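Local structure of 4-hydroxy-tetrahydrodipicolinate synthase (Methanocaldococcus jannaschii DSM 2661, 2YXG) at residues Val200-Ala205 and Lys210-Met215; Val216-Ala219 and Glu225-Arg228; Glu25-Leu30 and Ser36-Val41. The protein probably catalyses the condensation of pyruvate with aspartate-beta-semialdehyde to 4-hydroxy-tetrahydrodipicolinate, a step in lysine biosynthesis. One frame throughout, in Å; residues are numbered along the deposited sequence.

Contact 1. Residues Val200-Ala205 and Lys210-Met215; sequences VISVVA and KEFVEM
V204 covers one face of the F212 ring: its CG1 makes a CH-pi contact 3.8 Å from the ring centroid, displaced toward the rim. With chi1 at 80°, this methyl sits between the backbone N and the carbonyl carbon of V204, which turns it onto the ring. V200 CG1 lies 3.7 Å and S202 OG 3.6 Å from F212 CE2, both oblique: OG comes from the side of the plane that V204 covers, CG1 from slightly beyond the other. At the side chain's root, A205 CB meets F212 CB at 4.2 Å. S202 suits its place: its hydroxyl closes an ST motif, accepting from A205 N at 2.8 Å, and is also hydrogen-bonded to D186, so this buried oxygen is satisfied without F212. A large flat side chain serves four neighbours at once, and an alanine here would probably leave V204 CG1 without its ring and open a gap beside V200. The contact ties the eighth strand of the TIM barrel, 199-202, to the following helix, 209-221, while the I201 side chain points away from 210-215. F212 also touches T189 of helix 189-194 and L234 of helix 224-240, and V200 rests on V5 of strand 4-7.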
ATOM      1  N   VAL A 200     -17.047   4.651  20.585  1.00 20.22           N
ATOM      2  CA  VAL A 200     -17.020   4.247  19.203  1.00 19.94           C
ATOM      3  C   VAL A 200     -18.228   4.817  18.493  1.00 20.32           C
ATOM      4  O   VAL A 200     -19.285   5.023  19.108  1.00 19.71           O
ATOM      5  CB  VAL A 200     -16.982   2.652  19.089  1.00 21.16           C
ATOM      6  CG1 VAL A 200     -18.067   2.023  19.950  1.00 20.23           C
ATOM      7  CG2 VAL A 200     -17.057   2.123  17.611  1.00 16.59           C
ATOM      8  N   ILE A 201     -18.034   5.095  17.201  1.00 19.46           N
ATOM      9  CA  ILE A 201     -19.124   5.333  16.301  1.00 18.88           C
ATOM     10  C   ILE A 201     -19.172   4.069  15.449  1.00 19.29           C
ATOM     11  O   ILE A 201     -18.220   3.739  14.762  1.00 18.51           O
ATOM     12  CB  ILE A 201     -18.989   6.646  15.504  1.00 18.28           C
ATOM     13  CG1 ILE A 201     -19.185   7.818  16.475  1.00 18.01           C
ATOM     14  CG2 ILE A 201     -20.059   6.670  14.340  1.00 17.18           C
ATOM     15  CD1 ILE A 201     -18.723   9.182  15.967  1.00 20.18           C
ATOM     16  N   SER A 202     -20.292   3.375  15.533  1.00 19.80           N
ATOM     17  CA  SER A 202     -20.344   1.966  15.206  1.00 20.91           C
ATOM     18  C   SER A 202     -21.396   1.612  14.128  1.00 21.02           C
ATOM     19  O   SER A 202     -22.526   2.099  14.148  1.00 20.19           O
ATOM     20  CB  SER A 202     -20.643   1.188  16.510  1.00 21.02           C
ATOM     21  OG  SER A 202     -20.978  -0.158  16.287  1.00 20.81           O
ATOM     22  N   VAL A 203     -21.013   0.687  13.253  1.00 19.52           N
ATOM     23  CA  VAL A 203     -21.931   0.051  12.342  1.00 19.29           C
ATOM     24  C   VAL A 203     -22.686  -1.103  13.053  1.00 19.58           C
ATOM     25  O   VAL A 203     -23.908  -1.160  13.032  1.00 19.19           O
ATOM     26  CB  VAL A 203     -21.121  -0.445  11.148  1.00 19.47           C
ATOM     27  CG1 VAL A 203     -21.964  -1.225  10.211  1.00 17.64           C
ATOM     28  CG2 VAL A 203     -20.453   0.779  10.466  1.00 19.70           C
ATOM     29  N   VAL A 204     -21.939  -2.021  13.682  1.00 20.47           N
ATOM     30  CA  VAL A 204     -22.508  -3.185  14.277  1.00 20.56           C
ATOM     31  C   VAL A 204     -23.439  -2.854  15.442  1.00 21.49           C
ATOM     32  O   VAL A 204     -24.336  -3.632  15.736  1.00 23.67           O
ATOM     33  CB  VAL A 204     -21.425  -4.222  14.681  1.00 21.78           C
ATOM     34  CG1 VAL A 204     -20.735  -3.864  16.009  1.00 19.95           C
ATOM     35  CG2 VAL A 204     -22.073  -5.623  14.797  1.00 22.81           C
ATOM     36  N   ALA A 205     -23.286  -1.704  16.113  1.00 21.53           N
ATOM     37  CA  ALA A 205     -24.255  -1.366  17.188  1.00 21.05           C
ATOM     38  C   ALA A 205     -25.672  -1.173  16.641  1.00 22.01           C
ATOM     39  O   ALA A 205     -26.639  -1.145  17.414  1.00 23.19           O
ATOM     40  CB  ALA A 205     -23.807  -0.153  18.047  1.00 19.47           C
ATOM     41  N   LYS A 210     -27.236  -3.683  22.517  1.00 27.90           N
ATOM     42  CA  LYS A 210     -27.083  -3.942  23.946  1.00 30.01           C
ATOM     43  C   LYS A 210     -25.729  -4.579  24.281  1.00 28.66           C
ATOM     44  O   LYS A 210     -25.065  -4.217  25.261  1.00 28.44           O
ATOM     45  CB  LYS A 210     -28.257  -4.773  24.482  1.00 29.44           C
ATOM     46  CG  LYS A 210     -28.210  -5.027  25.970  1.00 32.53           C
ATOM     47  CD  LYS A 210     -29.541  -5.674  26.450  1.00 35.48           C
ATOM     48  CE  LYS A 210     -29.399  -6.458  27.789  1.00 42.41           C
ATOM     49  NZ  LYS A 210     -30.540  -7.447  27.941  1.00 45.43           N
ATOM     50  N   GLU A 211     -25.309  -5.495  23.416  1.00 28.51           N
ATOM     51  CA  GLU A 211     -24.048  -6.182  23.567  1.00 27.44           C
ATOM     52  C   GLU A 211     -22.847  -5.252  23.386  1.00 27.15           C
ATOM     53  O   GLU A 211     -21.903  -5.254  24.197  1.00 27.42           O
ATOM     54  CB  GLU A 211     -24.017  -7.350  22.586  1.00 28.03           C
ATOM     55  CG  GLU A 211     -25.119  -8.410  22.827  1.00 28.51           C
ATOM     56  CD  GLU A 211     -26.492  -8.083  22.196  1.00 33.01           C
ATOM     57  OE1 GLU A 211     -26.796  -6.926  21.774  1.00 32.75           O
ATOM     58  OE2 GLU A 211     -27.323  -9.016  22.158  1.00 37.12           O
ATOM     59  N   PHE A 212     -22.880  -4.447  22.329  1.00 26.36           N
ATOM     60  CA  PHE A 212     -21.823  -3.475  22.121  1.00 25.86           C
ATOM     61  C   PHE A 212     -21.696  -2.446  23.254  1.00 23.87           C
ATOM     62  O   PHE A 212     -20.620  -2.237  23.733  1.00 23.32           O
ATOM     63  CB  PHE A 212     -21.963  -2.780  20.755  1.00 27.02           C
ATOM     64  CG  PHE A 212     -20.662  -2.720  19.997  1.00 27.72           C
ATOM     65  CD1 PHE A 212     -19.945  -3.904  19.743  1.00 29.63           C
ATOM     66  CD2 PHE A 212     -20.123  -1.502  19.594  1.00 29.16           C
ATOM     67  CE1 PHE A 212     -18.721  -3.881  19.087  1.00 29.28           C
ATOM     68  CE2 PHE A 212     -18.876  -1.470  18.925  1.00 27.72           C
ATOM     69  CZ  PHE A 212     -18.192  -2.667  18.677  1.00 27.00           C
ATOM     70  N   VAL A 213     -22.796  -1.835  23.683  1.00 21.69           N
ATOM     71  CA  VAL A 213     -22.782  -0.953  24.851  1.00 22.05           C
ATOM     72  C   VAL A 213     -22.136  -1.620  26.056  1.00 23.25           C
ATOM     73  O   VAL A 213     -21.312  -1.031  26.776  1.00 23.42           O
ATOM     74  CB  VAL A 213     -24.218  -0.488  25.231  1.00 22.11           C
ATOM     75  CG1 VAL A 213     -24.287  -0.050  26.702  1.00 20.47           C
ATOM     76  CG2 VAL A 213     -24.723   0.576  24.200  1.00 19.97           C
ATOM     77  N   GLU A 214     -22.492  -2.863  26.293  1.00 23.72           N
ATOM     78  CA  GLU A 214     -21.941  -3.450  27.474  1.00 26.87           C
ATOM     79  C   GLU A 214     -20.453  -3.810  27.291  1.00 24.44           C
ATOM     80  O   GLU A 214     -19.665  -3.629  28.234  1.00 22.72           O
ATOM     81  CB  GLU A 214     -22.857  -4.538  28.033  1.00 26.82           C
ATOM     82  CG  GLU A 214     -22.706  -5.896  27.502  1.00 31.64           C
ATOM     83  CD  GLU A 214     -23.481  -6.945  28.411  1.00 35.32           C
ATOM     84  OE1 GLU A 214     -24.776  -6.855  28.471  1.00 38.88           O
ATOM     85  OE2 GLU A 214     -22.774  -7.815  29.059  1.00 41.47           O
ATOM     86  N   MET A 215     -20.041  -4.182  26.066  1.00 22.88           N
ATOM     87  CA  MET A 215     -18.616  -4.485  25.839  1.00 22.39           C
ATOM     88  C   MET A 215     -17.798  -3.206  26.068  1.00 21.67           C
ATOM     89  O   MET A 215     -16.766  -3.226  26.722  1.00 21.03           O
ATOM     90  CB  MET A 215     -18.365  -4.952  24.395  1.00 22.64           C
ATOM     91  CG  MET A 215     -16.879  -5.314  24.106  1.00 22.44           C
ATOM     92  SD  MET A 215     -16.600  -5.455  22.337  1.00 26.93           S
ATOM     93  CE  MET A 215     -16.419  -3.695  21.955  1.00 24.00           C
TER

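Contact 2. Residues Val216-Ala219 and Glu225-Arg228; sequences VNYA and EKAR
The CH-pi contact of K226 with Y218 lies on the partly exposed side of the helix pair. K226 CB stands over the centre of the phenol ring, 3.7 Å from its centroid and 10° off the normal. The rest of the lysine stays with the ring: chi3 of 72° bends the chain, bringing CE to 3.4 Å from Y218 OH. A second bend, at chi4, sets the ammonium nitrogen at a longer range, with K226 NZ 3.8 Å from Y218 OH, so this is an approach of the aliphatic chain rather than a bond between the polar ends. Lysine suits the place because its methylenes can lie along an aromatic ring while the residue stays partly exposed, which probably leaves its charge near solvent.

Small apolar groups make the second kind of contact. A219 CB and A227 CB meet at 3.9 Å, and Y218 CB lies 4.1 Å from A227 CB. Such short side chains let the backbones come close, with Y218 CA and A227 CA 5.2 Å apart. Both alanines are buried, A219 touching I193 and A227 touching L190 of helix 189-194.

The salt bridge lies within 225-228. R228 NH1 is 2.8 Å from E225 OE1, the carboxylate meeting the guanidinium at its edge and in its plane. R228 NE is hydrogen-bonded to A194 O of a neighbouring subunit, so E225 probably helps to orient an arginine that reaches across the interface. No hydrogen bond joins the two segments; helices 209-221 and 224-240 are held here by van der Waals and CH-pi contacts, alkyl at the alanines and alkyl-on-ring at the tyrosine and lysine.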
ATOM      1  N   VAL A 216     -18.295  -2.098  25.522  1.00 20.36           N
ATOM      2  CA  VAL A 216     -17.681  -0.802  25.661  1.00 20.91           C
ATOM      3  C   VAL A 216     -17.602  -0.307  27.111  1.00 21.02           C
ATOM      4  O   VAL A 216     -16.568   0.131  27.553  1.00 19.49           O
ATOM      5  CB  VAL A 216     -18.359   0.217  24.662  1.00 20.12           C
ATOM      6  CG1 VAL A 216     -17.867   1.629  24.871  1.00 20.40           C
ATOM      7  CG2 VAL A 216     -17.980  -0.186  23.236  1.00 20.20           C
ATOM      8  N   ASN A 217     -18.698  -0.416  27.856  1.00 23.11           N
ATOM      9  CA  ASN A 217     -18.682  -0.090  29.299  1.00 23.78           C
ATOM     10  C   ASN A 217     -17.665  -0.935  30.055  1.00 24.23           C
ATOM     11  O   ASN A 217     -16.978  -0.411  30.942  1.00 23.68           O
ATOM     12  CB  ASN A 217     -20.064  -0.250  29.922  1.00 23.34           C
ATOM     13  CG  ASN A 217     -21.006   0.889  29.555  1.00 26.94           C
ATOM     14  OD1 ASN A 217     -20.572   1.988  29.204  1.00 29.09           O
ATOM     15  ND2 ASN A 217     -22.302   0.629  29.640  1.00 27.61           N
ATOM     16  N   TYR A 218     -17.536  -2.228  29.711  1.00 24.74           N
ATOM     17  CA  TYR A 218     -16.468  -3.040  30.372  1.00 26.29           C
ATOM     18  C   TYR A 218     -15.072  -2.507  30.041  1.00 26.99           C
ATOM     19  O   TYR A 218     -14.224  -2.377  30.925  1.00 28.24           O
ATOM     20  CB  TYR A 218     -16.506  -4.531  29.983  1.00 26.52           C
ATOM     21  CG  TYR A 218     -17.603  -5.321  30.615  1.00 27.62           C
ATOM     22  CD1 TYR A 218     -17.860  -5.231  31.989  1.00 26.28           C
ATOM     23  CD2 TYR A 218     -18.388  -6.190  29.833  1.00 28.00           C
ATOM     24  CE1 TYR A 218     -18.900  -5.966  32.567  1.00 27.72           C
ATOM     25  CE2 TYR A 218     -19.416  -6.944  30.399  1.00 26.92           C
ATOM     26  CZ  TYR A 218     -19.677  -6.842  31.753  1.00 28.83           C
ATOM     27  OH  TYR A 218     -20.714  -7.629  32.308  1.00 31.03           O
ATOM     28  N   ALA A 219     -14.828  -2.246  28.753  1.00 26.96           N
ATOM     29  CA  ALA A 219     -13.542  -1.722  28.330  1.00 28.53           C
ATOM     30  C   ALA A 219     -13.291  -0.336  28.947  1.00 29.53           C
ATOM     31  O   ALA A 219     -12.157  -0.046  29.338  1.00 30.51           O
ATOM     32  CB  ALA A 219     -13.433  -1.684  26.787  1.00 26.73           C
ATOM     33  N   GLU A 225     -10.990  -8.512  30.491  1.00 31.06           N
ATOM     34  CA  GLU A 225     -11.459  -9.895  30.499  1.00 30.78           C
ATOM     35  C   GLU A 225     -12.917  -9.979  30.021  1.00 29.94           C
ATOM     36  O   GLU A 225     -13.233 -10.765  29.140  1.00 29.77           O
ATOM     37  CB  GLU A 225     -11.328 -10.515  31.889  1.00 31.06           C
ATOM     38  CG  GLU A 225     -11.652 -11.997  31.915  1.00 35.16           C
ATOM     39  CD  GLU A 225     -10.550 -12.872  31.302  1.00 41.87           C
ATOM     40  OE1 GLU A 225      -9.468 -12.332  30.929  1.00 43.88           O
ATOM     41  OE2 GLU A 225     -10.764 -14.109  31.189  1.00 43.66           O
ATOM     42  N   LYS A 226     -13.804  -9.172  30.586  1.00 28.62           N
ATOM     43  CA  LYS A 226     -15.181  -9.207  30.116  1.00 29.94           C
ATOM     44  C   LYS A 226     -15.460  -8.481  28.764  1.00 27.17           C
ATOM     45  O   LYS A 226     -16.363  -8.912  28.024  1.00 26.54           O
ATOM     46  CB  LYS A 226     -16.139  -8.792  31.223  1.00 30.34           C
ATOM     47  CG  LYS A 226     -15.909  -9.672  32.465  1.00 34.65           C
ATOM     48  CD  LYS A 226     -16.709  -9.265  33.710  1.00 38.02           C
ATOM     49  CE  LYS A 226     -18.216  -9.591  33.578  1.00 48.47           C
ATOM     50  NZ  LYS A 226     -18.552 -10.736  32.624  1.00 50.19           N
ATOM     51  N   ALA A 227     -14.695  -7.420  28.457  1.00 25.17           N
ATOM     52  CA  ALA A 227     -14.779  -6.768  27.143  1.00 24.26           C
ATOM     53  C   ALA A 227     -14.424  -7.818  26.096  1.00 23.29           C
ATOM     54  O   ALA A 227     -15.132  -7.950  25.097  1.00 22.20           O
ATOM     55  CB  ALA A 227     -13.881  -5.501  27.027  1.00 23.37           C
ATOM     56  N   ARG A 228     -13.388  -8.618  26.376  1.00 22.16           N
ATOM     57  CA  ARG A 228     -12.867  -9.582  25.406  1.00 21.94           C
ATOM     58  C   ARG A 228     -13.876 -10.645  25.061  1.00 22.20           C
ATOM     59  O   ARG A 228     -13.999 -11.074  23.919  1.00 22.27           O
ATOM     60  CB  ARG A 228     -11.676 -10.297  25.996  1.00 22.61           C
ATOM     61  CG  ARG A 228     -10.326  -9.800  25.611  1.00 23.83           C
ATOM     62  CD  ARG A 228      -9.317 -10.720  26.317  1.00 27.87           C
ATOM     63  NE  ARG A 228      -8.332  -9.851  26.886  1.00 33.86           N
ATOM     64  CZ  ARG A 228      -7.976  -9.755  28.151  1.00 31.27           C
ATOM     65  NH1 ARG A 228      -8.434 -10.558  29.083  1.00 28.99           N
ATOM     66  NH2 ARG A 228      -7.081  -8.834  28.438  1.00 34.79           N
TER

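Contact 3. Residues Glu25-Leu30 and Ser36-Val41; sequences ENINFL and SGIVAV
The alpha-to-beta half of the first beta-alpha-beta crossover of the TIM barrel brings I27 and L30 of helix 20-32 against I38 of strand 37-40. One methyl group carries the contact: I38 CD1 reaches both helix side chains and lies 3.6 Å from I27 CG2. The same methyl is 4.0 Å from I27 CG1, the other branch, and the two isoleucine side chains cross at about a right angle. Its touch on L30 is lighter, I38 CD1 being 4.2 Å from L30 CD1.

The reach of I38 follows from its shape. CG1 is anti to the carbonyl carbon (chi1 -69°) and CD1 continues in an extended line (chi2 -163°), so the terminal methyl can span backbones whose nearest CA atoms, those of I27 and I38, are 7.9 Å apart. A beta-branched residue is at ease in a strand, and isoleucine adds the extra carbon needed to meet the helix. I27, with CG1 beside its own backbone N, has the conformation a helix readily accepts and offers its CG2 branch to the strand. The forked end of L30 lets it meet I38 with CD1 while also packing on other neighbours. All three residues are buried and no hydrogen bond crosses between the segments, so the joint is wholly apolar.

Among its neighbours, strand 37-40 lies between strands 4-7 and 71-75: V39 forms a backbone hydrogen bond with P7, and I38 does so with Q71 and I73. On the outer layer I27 touches V66 of helix 52-66, while L30 packs on P7 of strand 4-7 and on P209, the first residue of helix 209-221.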
ATOM      1  N   GLU A  25     -38.619   3.942  14.674  1.00 26.64           N
ATOM      2  CA  GLU A  25     -38.566   2.650  15.277  1.00 26.65           C
ATOM      3  C   GLU A  25     -37.117   2.191  15.487  1.00 25.81           C
ATOM      4  O   GLU A  25     -36.776   1.649  16.557  1.00 24.47           O
ATOM      5  CB  GLU A  25     -39.408   1.679  14.432  1.00 26.95           C
ATOM      6  CG  GLU A  25     -38.814   0.300  14.260  1.00 29.57           C
ATOM      7  CD  GLU A  25     -39.788  -0.760  13.701  1.00 31.37           C
ATOM      8  OE1 GLU A  25     -40.728  -0.432  12.905  1.00 34.60           O
ATOM      9  OE2 GLU A  25     -39.572  -1.941  14.078  1.00 36.29           O
ATOM     10  N   ASN A  26     -36.238   2.450  14.510  1.00 25.59           N
ATOM     11  CA  ASN A  26     -34.789   2.119  14.726  1.00 24.96           C
ATOM     12  C   ASN A  26     -34.194   2.948  15.853  1.00 23.95           C
ATOM     13  O   ASN A  26     -33.507   2.443  16.729  1.00 22.61           O
ATOM     14  CB  ASN A  26     -33.948   2.310  13.468  1.00 24.48           C
ATOM     15  CG  ASN A  26     -34.201   1.287  12.445  1.00 25.81           C
ATOM     16  OD1 ASN A  26     -34.715   0.232  12.742  1.00 24.25           O
ATOM     17  ND2 ASN A  26     -33.834   1.590  11.194  1.00 27.64           N
ATOM     18  N   ILE A  27     -34.498   4.237  15.830  1.00 24.71           N
ATOM     19  CA  ILE A  27     -34.016   5.129  16.890  1.00 25.04           C
ATOM     20  C   ILE A  27     -34.395   4.678  18.280  1.00 24.73           C
ATOM     21  O   ILE A  27     -33.526   4.527  19.158  1.00 25.12           O
ATOM     22  CB  ILE A  27     -34.440   6.562  16.647  1.00 25.04           C
ATOM     23  CG1 ILE A  27     -33.751   7.028  15.349  1.00 26.86           C
ATOM     24  CG2 ILE A  27     -34.004   7.458  17.841  1.00 25.11           C
ATOM     25  CD1 ILE A  27     -34.124   8.395  14.853  1.00 25.09           C
ATOM     26  N   ASN A  28     -35.672   4.432  18.492  1.00 24.89           N
ATOM     27  CA  ASN A  28     -36.125   3.949  19.821  1.00 25.38           C
ATOM     28  C   ASN A  28     -35.556   2.597  20.200  1.00 24.79           C
ATOM     29  O   ASN A  28     -35.232   2.377  21.374  1.00 26.60           O
ATOM     30  CB  ASN A  28     -37.658   3.879  19.854  1.00 24.91           C
ATOM     31  CG  ASN A  28     -38.273   5.225  19.905  1.00 27.07           C
ATOM     32  OD1 ASN A  28     -39.287   5.480  19.246  1.00 27.95           O
ATOM     33  ND2 ASN A  28     -37.665   6.126  20.693  1.00 25.33           N
ATOM     34  N   PHE A  29     -35.430   1.685  19.231  1.00 24.14           N
ATOM     35  CA  PHE A  29     -34.719   0.433  19.484  1.00 24.75           C
ATOM     36  C   PHE A  29     -33.297   0.646  20.063  1.00 24.65           C
ATOM     37  O   PHE A  29     -32.909   0.007  21.014  1.00 25.20           O
ATOM     38  CB  PHE A  29     -34.648  -0.436  18.232  1.00 24.96           C
ATOM     39  CG  PHE A  29     -33.813  -1.683  18.393  1.00 27.55           C
ATOM     40  CD1 PHE A  29     -34.223  -2.723  19.244  1.00 30.71           C
ATOM     41  CD2 PHE A  29     -32.641  -1.847  17.665  1.00 30.38           C
ATOM     42  CE1 PHE A  29     -33.444  -3.955  19.369  1.00 30.07           C
ATOM     43  CE2 PHE A  29     -31.870  -3.039  17.760  1.00 31.83           C
ATOM     44  CZ  PHE A  29     -32.274  -4.094  18.623  1.00 29.05           C
ATOM     45  N   LEU A  30     -32.534   1.557  19.490  1.00 24.94           N
ATOM     46  CA  LEU A  30     -31.162   1.771  19.946  1.00 24.92           C
ATOM     47  C   LEU A  30     -31.138   2.479  21.301  1.00 24.94           C
ATOM     48  O   LEU A  30     -30.331   2.149  22.188  1.00 24.53           O
ATOM     49  CB  LEU A  30     -30.443   2.592  18.910  1.00 24.47           C
ATOM     50  CG  LEU A  30     -30.471   1.961  17.507  1.00 26.44           C
ATOM     51  CD1 LEU A  30     -29.988   2.955  16.398  1.00 22.60           C
ATOM     52  CD2 LEU A  30     -29.663   0.612  17.447  1.00 23.77           C
ATOM     53  N   SER A  36     -25.286   5.757  23.778  1.00 24.50           N
ATOM     54  CA  SER A  36     -25.057   7.152  24.261  1.00 24.44           C
ATOM     55  C   SER A  36     -25.603   8.247  23.339  1.00 24.51           C
ATOM     56  O   SER A  36     -25.858   9.385  23.759  1.00 25.65           O
ATOM     57  CB  SER A  36     -23.573   7.432  24.424  1.00 23.72           C
ATOM     58  OG  SER A  36     -23.032   6.600  25.393  1.00 26.86           O
ATOM     59  N   GLY A  37     -25.734   7.919  22.072  1.00 24.24           N
ATOM     60  CA  GLY A  37     -26.103   8.894  21.078  1.00 24.16           C
ATOM     61  C   GLY A  37     -26.239   8.233  19.714  1.00 24.94           C
ATOM     62  O   GLY A  37     -25.965   7.028  19.550  1.00 22.87           O
ATOM     63  N   ILE A  38     -26.660   9.048  18.748  1.00 24.14           N
ATOM     64  CA  ILE A  38     -26.940   8.603  17.413  1.00 24.86           C
ATOM     65  C   ILE A  38     -26.216   9.503  16.404  1.00 24.40           C
ATOM     66  O   ILE A  38     -26.256  10.715  16.506  1.00 24.31           O
ATOM     67  CB  ILE A  38     -28.488   8.580  17.188  1.00 25.02           C
ATOM     68  CG1 ILE A  38     -29.076   7.440  18.055  1.00 25.41           C
ATOM     69  CG2 ILE A  38     -28.848   8.471  15.704  1.00 22.03           C
ATOM     70  CD1 ILE A  38     -30.479   6.967  17.692  1.00 27.02           C
ATOM     71  N   VAL A  39     -25.563   8.866  15.439  1.00 23.48           N
ATOM     72  CA  VAL A  39     -24.953   9.537  14.337  1.00 22.82           C
ATOM     73  C   VAL A  39     -25.865   9.448  13.091  1.00 23.04           C
ATOM     74  O   VAL A  39     -26.037   8.359  12.528  1.00 22.37           O
ATOM     75  CB  VAL A  39     -23.534   8.976  14.073  1.00 22.93           C
ATOM     76  CG1 VAL A  39     -22.841   9.767  12.996  1.00 22.31           C
ATOM     77  CG2 VAL A  39     -22.713   8.986  15.355  1.00 22.64           C
ATOM     78  N   ALA A  40     -26.446  10.590  12.675  1.00 22.95           N
ATOM     79  CA  ALA A  40     -27.357  10.598  11.522  1.00 23.26           C
ATOM     80  C   ALA A  40     -26.686  11.022  10.243  1.00 23.57           C
ATOM     81  O   ALA A  40     -25.869  11.959  10.222  1.00 22.84           O
ATOM     82  CB  ALA A  40     -28.594  11.521  11.767  1.00 23.61           C
ATOM     83  N   VAL A  41     -27.103  10.358   9.160  1.00 24.13           N
ATOM     84  CA  VAL A  41     -26.703  10.699   7.801  1.00 23.54           C
ATOM     85  C   VAL A  41     -25.165  10.830   7.626  1.00 23.73           C
ATOM     86  O   VAL A  41     -24.694  11.823   7.056  1.00 24.90           O
ATOM     87  CB  VAL A  41     -27.458  11.969   7.242  1.00 24.06           C
ATOM     88  CG1 VAL A  41     -28.963  11.769   7.207  1.00 22.21           C
ATOM     89  CG2 VAL A  41     -27.140  13.220   8.003  1.00 22.73           C
TER

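Overall arrangement
Helix 209-221 joins contacts 1 and 2, whose centres are 11 Å apart: residues 210-215 meet the strand and also begin the packing on helix 224-240 that 216-219 continues, M215 CG lying 3.3 Å from A227 O. Contacts 1 and 3, centres 12 Å apart, touch twice: I201 CG2 and V39 CG2, on the side of the strands away from the helices, are 3.7 Å apart, and A205 O and L30 CD2 3.5 Å. Contact 1 is closest to the catalytic centre, holding I201, predicted to bind pyruvate, with the V200 side chain about 7 Å from that of K161, the predicted Schiff-base lysine. Contact 2, centred 22 Å from contact 3 and not touching it, lies toward the periphery beside a subunit interface.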